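Local atomic coordinates of type III effector (Vibrio parahaemolyticus, PDB entry 2QHQ), a protein that is of unknown function but belongs to the HopJ family of type III effectors, and so may be delivered into host cells. Residues B[90-95]-B[99-104]; B[48-53]-B[108-113]. All coordinates share one frame; numbering follows the deposited sequence. Where two conformers were deposited one is given.

How the interactions relate
Interactions 1 and 2 use opposite ends of helix 102-110. Interaction 1 packs the last part of helix 86-92, Asp-91 and Val-92, against the start of helix 102-110 and the residues just before it. Interaction 2 sets the hairpin turn of 48-53 beside its end. Along the chain, interaction 1 is nested inside the loop closed by interaction 2. Their centres lie about 14 Å apart, yet they touch. Asn-50 ND2 probably bonds to Asn-103 O at 2.9 Å, and Val-92 CG1 packs on the SE atom of selenomethionine Met-108 at 3.6 Å. Neither contact can be tied to an active site. The acetate near interaction 1 probably came from the crystallisation liquor.

Interaction 1: residues B[90-95]-B[99-104]; sequences EDVLLH and NDHQNI. With ACT (acetate ion), chain C.
The CB of Asp-91 lies against the NE2-CD2 side of the His-101 imidazole, 3.5 Å from His-101 CD2. The same aspartate also takes a hydrogen bond from the ring. His-101 NE2 donates to Asp-91 OD2 over 3.0 Å, and the N-H...O angle is 161°. OD2 lies at the ring edge, near the imidazole plane. The carboxylate is turned 67° from that plane, and NE2 meets it from above. Next to this polar pair, Val-92 CG2 packs 3.8 Å from Ile-104 CG2 and also touches His-101 CB. Val-92 CG2 is anti to its carbonyl carbon, which turns the methyl to the other segment.

The contact joins helix 86-92 to helix 102-110 across a short connecting loop. His-101 is the N-cap residue of the second helix. Phe-87 meets its ring as well.

Asp-100 is partly exposed. Its OD2 comes within 3.7 Å of Asp-91 OD2, a close pair of like charges. The nearby His-101 N-H and the salt bridge from Arg-105 to Asp-100 OD1 probably ease the repulsion. Water 1 donates to both Asp-91 O and Asp-100 OD2, the latter at 2.6 Å. His-95 ND1 makes a weak bond to Asp-91 O at 3.3 Å. The other ring nitrogen, His-95 NE2, donates to the acetate O at 3.0 Å.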
# COMPACT_ATOMS: atom_id res chain seq x y z
N GLU B 90 -10.34 -19.21 10.08
CA GLU B 90 -10.88 -20.57 10.18
C GLU B 90 -10.37 -21.46 9.07
O GLU B 90 -9.65 -22.43 9.33
CB GLU B 90 -12.43 -20.59 10.13
CG GLU B 90 -13.09 -19.98 11.33
CD GLU B 90 -14.63 -19.98 11.26
OE1 GLU B 90 -15.26 -20.44 10.26
OE2 GLU B 90 -15.22 -19.48 12.23
N ASP B 91 -10.74 -21.14 7.83
CA ASP B 91 -10.48 -22.03 6.69
C ASP B 91 -8.98 -22.31 6.59
O ASP B 91 -8.54 -23.47 6.44
CB ASP B 91 -10.98 -21.41 5.36
CG ASP B 91 -12.50 -21.37 5.24
OD1 ASP B 91 -13.16 -20.97 6.21
OD2 ASP B 91 -13.03 -21.74 4.14
N VAL B 92 -8.18 -21.25 6.73
CA VAL B 92 -6.76 -21.41 6.51
C VAL B 92 -6.01 -21.76 7.80
O VAL B 92 -5.30 -22.77 7.83
CB VAL B 92 -6.12 -20.17 5.82
CG1 VAL B 92 -4.62 -20.32 5.77
CG2 VAL B 92 -6.65 -20.03 4.37
N LEU B 93 -6.15 -20.94 8.84
CA LEU B 93 -5.33 -21.12 10.05
C LEU B 93 -5.61 -22.43 10.78
O LEU B 93 -4.69 -23.01 11.35
CB LEU B 93 -5.44 -19.94 11.03
CG LEU B 93 -4.76 -18.62 10.62
CD1 LEU B 93 -4.93 -17.59 11.73
CD2 LEU B 93 -3.28 -18.80 10.26
N LEU B 94 -6.86 -22.89 10.77
CA LEU B 94 -7.22 -24.10 11.50
C LEU B 94 -6.91 -25.37 10.71
O LEU B 94 -6.90 -26.47 11.27
CB LEU B 94 -8.71 -24.08 11.91
CG LEU B 94 -9.11 -22.90 12.80
CD1 LEU B 94 -10.59 -22.95 13.08
CD2 LEU B 94 -8.29 -22.86 14.09
N HIS B 95 -6.70 -25.22 9.40
CA HIS B 95 -6.55 -26.37 8.52
C HIS B 95 -5.36 -26.15 7.61
O HIS B 95 -5.53 -25.89 6.41
CB HIS B 95 -7.83 -26.62 7.72
CG HIS B 95 -9.06 -26.64 8.56
ND1 HIS B 95 -10.00 -25.64 8.53
CD2 HIS B 95 -9.47 -27.52 9.51
CE1 HIS B 95 -10.97 -25.93 9.38
NE2 HIS B 95 -10.67 -27.05 10.00
N ASN B 99 -6.07 -26.92 0.76
CA ASN B 99 -5.51 -26.24 -0.41
C ASN B 99 -6.39 -25.11 -0.94
O ASN B 99 -6.13 -24.56 -2.03
CB ASN B 99 -5.16 -27.25 -1.48
CG ASN B 99 -4.05 -28.16 -1.04
OD1 ASN B 99 -2.90 -27.74 -0.93
ND2 ASN B 99 -4.39 -29.42 -0.77
N ASP B 100 -7.40 -24.74 -0.16
CA ASP B 100 -8.29 -23.65 -0.51
C ASP B 100 -7.63 -22.29 -0.29
O ASP B 100 -6.56 -22.21 0.34
CB ASP B 100 -9.61 -23.74 0.27
CG ASP B 100 -9.42 -23.85 1.78
OD1 ASP B 100 -8.29 -24.05 2.28
OD2 ASP B 100 -10.44 -23.73 2.48
N HIS B 101 -8.25 -21.23 -0.81
CA HIS B 101 -7.76 -19.85 -0.61
C HIS B 101 -6.25 -19.74 -0.85
O HIS B 101 -5.50 -19.28 0.02
CB HIS B 101 -8.11 -19.36 0.80
CG HIS B 101 -9.52 -19.67 1.20
ND1 HIS B 101 -10.60 -19.03 0.66
CD2 HIS B 101 -10.01 -20.57 2.09
CE1 HIS B 101 -11.71 -19.53 1.17
NE2 HIS B 101 -11.38 -20.47 2.05
N GLN B 102 -5.81 -20.14 -2.04
CA GLN B 102 -4.39 -20.11 -2.37
C GLN B 102 -3.78 -18.72 -2.22
O GLN B 102 -2.60 -18.59 -1.88
CB GLN B 102 -4.13 -20.65 -3.78
CG GLN B 102 -4.04 -22.19 -3.86
CD GLN B 102 -2.96 -22.78 -2.94
OE1 GLN B 102 -1.81 -22.33 -2.93
NE2 GLN B 102 -3.34 -23.80 -2.17
N ASN B 103 -4.56 -17.68 -2.48
CA ASN B 103 -4.01 -16.34 -2.28
C ASN B 103 -3.70 -16.02 -0.82
O ASN B 103 -2.69 -15.41 -0.54
CB ASN B 103 -4.90 -15.28 -2.92
CG ASN B 103 -4.71 -15.22 -4.41
OD1 ASN B 103 -3.69 -14.76 -4.89
ND2 ASN B 103 -5.71 -15.70 -5.16
N ILE B 104 -4.57 -16.42 0.09
CA ILE B 104 -4.27 -16.25 1.52
C ILE B 104 -3.03 -17.05 1.91
O ILE B 104 -2.12 -16.52 2.55
CB ILE B 104 -5.46 -16.70 2.43
CG1 ILE B 104 -6.70 -15.85 2.13
CG2 ILE B 104 -5.09 -16.57 3.91
CD1 ILE B 104 -7.98 -16.31 2.94
C ACT C . -13.12 -28.44 12.53
O ACT C . -12.10 -27.71 12.51
OXT ACT C . -13.64 -28.63 13.65
CH3 ACT C . -13.70 -29.03 11.27
O HOH W 1 -10.04 -24.97 4.78

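Interaction 2: residues B[48-53]-B[108-113]; sequences FTNGNT and MVTGWE
Gly-51 presents its bare CA to the hydroxyl of Thr-110, and the CA-OG1 distance is 3.4 Å. Gly-51 sits in the tight two-residue turn of a beta hairpin, formed by strands 48-50 and 53-55. The turn is type II' and runs from Asn-50 to Thr-53. It is closed by the backbone pair Asn-50 N to Thr-53 O and Thr-53 N to Asn-50 O. Thr-110 belongs to the end of helix 102-110, where Gly-111 leaves the helical path with positive phi. The contact therefore sets a hairpin turn beside a helix end.

The tight part is this one approach. Gly-51 has no side chain, so its backbone can come right up to Thr-110. Thr-110 OG1 lies between its own backbone N and carbonyl carbon, chi1 42°. That places the hydroxyl toward the turn. Thr-110 OG1 is also hydrogen-bonded to Asn-106 O in the preceding helical turn.

The rest of the contact is looser. Only 92 Å² is buried in all, and Gly-51 and Thr-110 both stay partly exposed. Asn-50 OD1 stays 4.5 Å from Thr-110 OG1, and a water fills the join. Asn-50 itself is buried, and its amide nitrogen ND2 bonds to Asn-103 O.

Water 2 ties the two segments together. It accepts a hydrogen bond from Thr-110 OG1 at 2.7 Å and donates to Asn-50 OD1 at 2.7 Å. It also donates to the backbone oxygen of Gly-111, 2.7 Å from water 2.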
# COMPACT_ATOMS: atom_id res chain seq x y z
N PHE B 48 -2.74 -10.13 -11.08
CA PHE B 48 -1.70 -9.93 -10.06
C PHE B 48 -1.02 -11.22 -9.68
O PHE B 48 -1.64 -12.28 -9.68
CB PHE B 48 -2.25 -9.20 -8.82
CG PHE B 48 -3.11 -10.06 -7.90
CD1 PHE B 48 -2.61 -10.50 -6.66
CD2 PHE B 48 -4.44 -10.34 -8.23
CE1 PHE B 48 -3.43 -11.25 -5.78
CE2 PHE B 48 -5.27 -11.08 -7.36
CZ PHE B 48 -4.76 -11.53 -6.13
N THR B 49 0.28 -11.11 -9.39
CA THR B 49 1.03 -12.25 -8.88
C THR B 49 1.11 -12.14 -7.38
O THR B 49 1.03 -11.04 -6.82
CB THR B 49 2.43 -12.35 -9.49
OG1 THR B 49 3.05 -11.06 -9.49
CG2 THR B 49 2.35 -12.88 -10.92
N ASN B 50 1.22 -13.28 -6.73
CA ASN B 50 1.18 -13.35 -5.29
C ASN B 50 2.08 -14.51 -4.88
O ASN B 50 1.63 -15.65 -4.72
CB ASN B 50 -0.27 -13.55 -4.84
CG ASN B 50 -0.43 -13.68 -3.33
OD1 ASN B 50 0.51 -13.47 -2.54
ND2 ASN B 50 -1.64 -14.05 -2.91
N GLY B 51 3.38 -14.22 -4.78
CA GLY B 51 4.40 -15.24 -4.50
C GLY B 51 4.38 -16.29 -5.60
O GLY B 51 4.62 -15.98 -6.76
N ASN B 52 4.04 -17.52 -5.23
CA ASN B 52 4.07 -18.62 -6.19
C ASN B 52 2.73 -18.88 -6.89
O ASN B 52 2.58 -19.87 -7.60
CB ASN B 52 4.61 -19.90 -5.55
CG ASN B 52 6.11 -19.84 -5.31
OD1 ASN B 52 6.59 -20.33 -4.28
ND2 ASN B 52 6.86 -19.23 -6.24
N THR B 53 1.78 -17.97 -6.69
CA THR B 53 0.53 -18.05 -7.43
C THR B 53 0.29 -16.80 -8.30
O THR B 53 0.77 -15.71 -7.98
CB THR B 53 -0.66 -18.40 -6.50
OG1 THR B 53 -1.73 -18.94 -7.28
CG2 THR B 53 -1.14 -17.19 -5.74
N MSE B 108 0.58 -15.39 3.21
CA MSE B 108 1.18 -15.75 4.50
C MSE B 108 2.68 -16.05 4.43
O MSE B 108 3.43 -15.82 5.41
CB MSE B 108 0.45 -16.98 5.06
CG MSE B 108 -0.80 -16.64 5.78
SE MSE B 108 -1.69 -18.34 6.15
CE MSE B 108 -0.59 -18.96 7.61
N VAL B 109 3.12 -16.57 3.29
CA VAL B 109 4.52 -16.95 3.11
C VAL B 109 5.36 -15.75 2.65
O VAL B 109 6.36 -15.39 3.30
CB VAL B 109 4.66 -18.15 2.13
CG1 VAL B 109 6.15 -18.48 1.87
CG2 VAL B 109 3.89 -19.40 2.65
N THR B 110 4.94 -15.12 1.57
CA THR B 110 5.75 -14.11 0.87
C THR B 110 5.31 -12.66 1.08
O THR B 110 6.03 -11.71 0.71
CB THR B 110 5.82 -14.43 -0.64
OG1 THR B 110 4.53 -14.83 -1.12
CG2 THR B 110 6.81 -15.57 -0.91
N GLY B 111 4.13 -12.47 1.67
CA GLY B 111 3.67 -11.14 2.07
C GLY B 111 3.61 -10.13 0.94
O GLY B 111 3.42 -10.48 -0.23
N TRP B 112 3.76 -8.85 1.29
CA TRP B 112 3.64 -7.78 0.30
C TRP B 112 4.77 -7.78 -0.72
O TRP B 112 4.58 -7.32 -1.86
CB TRP B 112 3.57 -6.41 0.98
CG TRP B 112 2.21 -6.09 1.55
CD1 TRP B 112 1.92 -5.84 2.87
CD2 TRP B 112 0.98 -5.93 0.83
NE1 TRP B 112 0.57 -5.57 3.02
CE2 TRP B 112 -0.02 -5.60 1.79
CE3 TRP B 112 0.62 -6.05 -0.52
CZ2 TRP B 112 -1.37 -5.38 1.43
CZ3 TRP B 112 -0.70 -5.83 -0.88
CH2 TRP B 112 -1.69 -5.50 0.09
N GLU B 113 5.93 -8.30 -0.31
CA GLU B 113 7.07 -8.45 -1.21
C GLU B 113 6.69 -9.30 -2.43
O GLU B 113 7.17 -9.06 -3.53
CB GLU B 113 8.22 -9.12 -0.46
CG GLU B 113 8.86 -8.23 0.58
CD GLU B 113 8.29 -8.38 1.99
OE1 GLU B 113 7.14 -8.84 2.18
OE2 GLU B 113 9.04 -8.01 2.92
O HOH W 2 2.98 -12.74 -1.64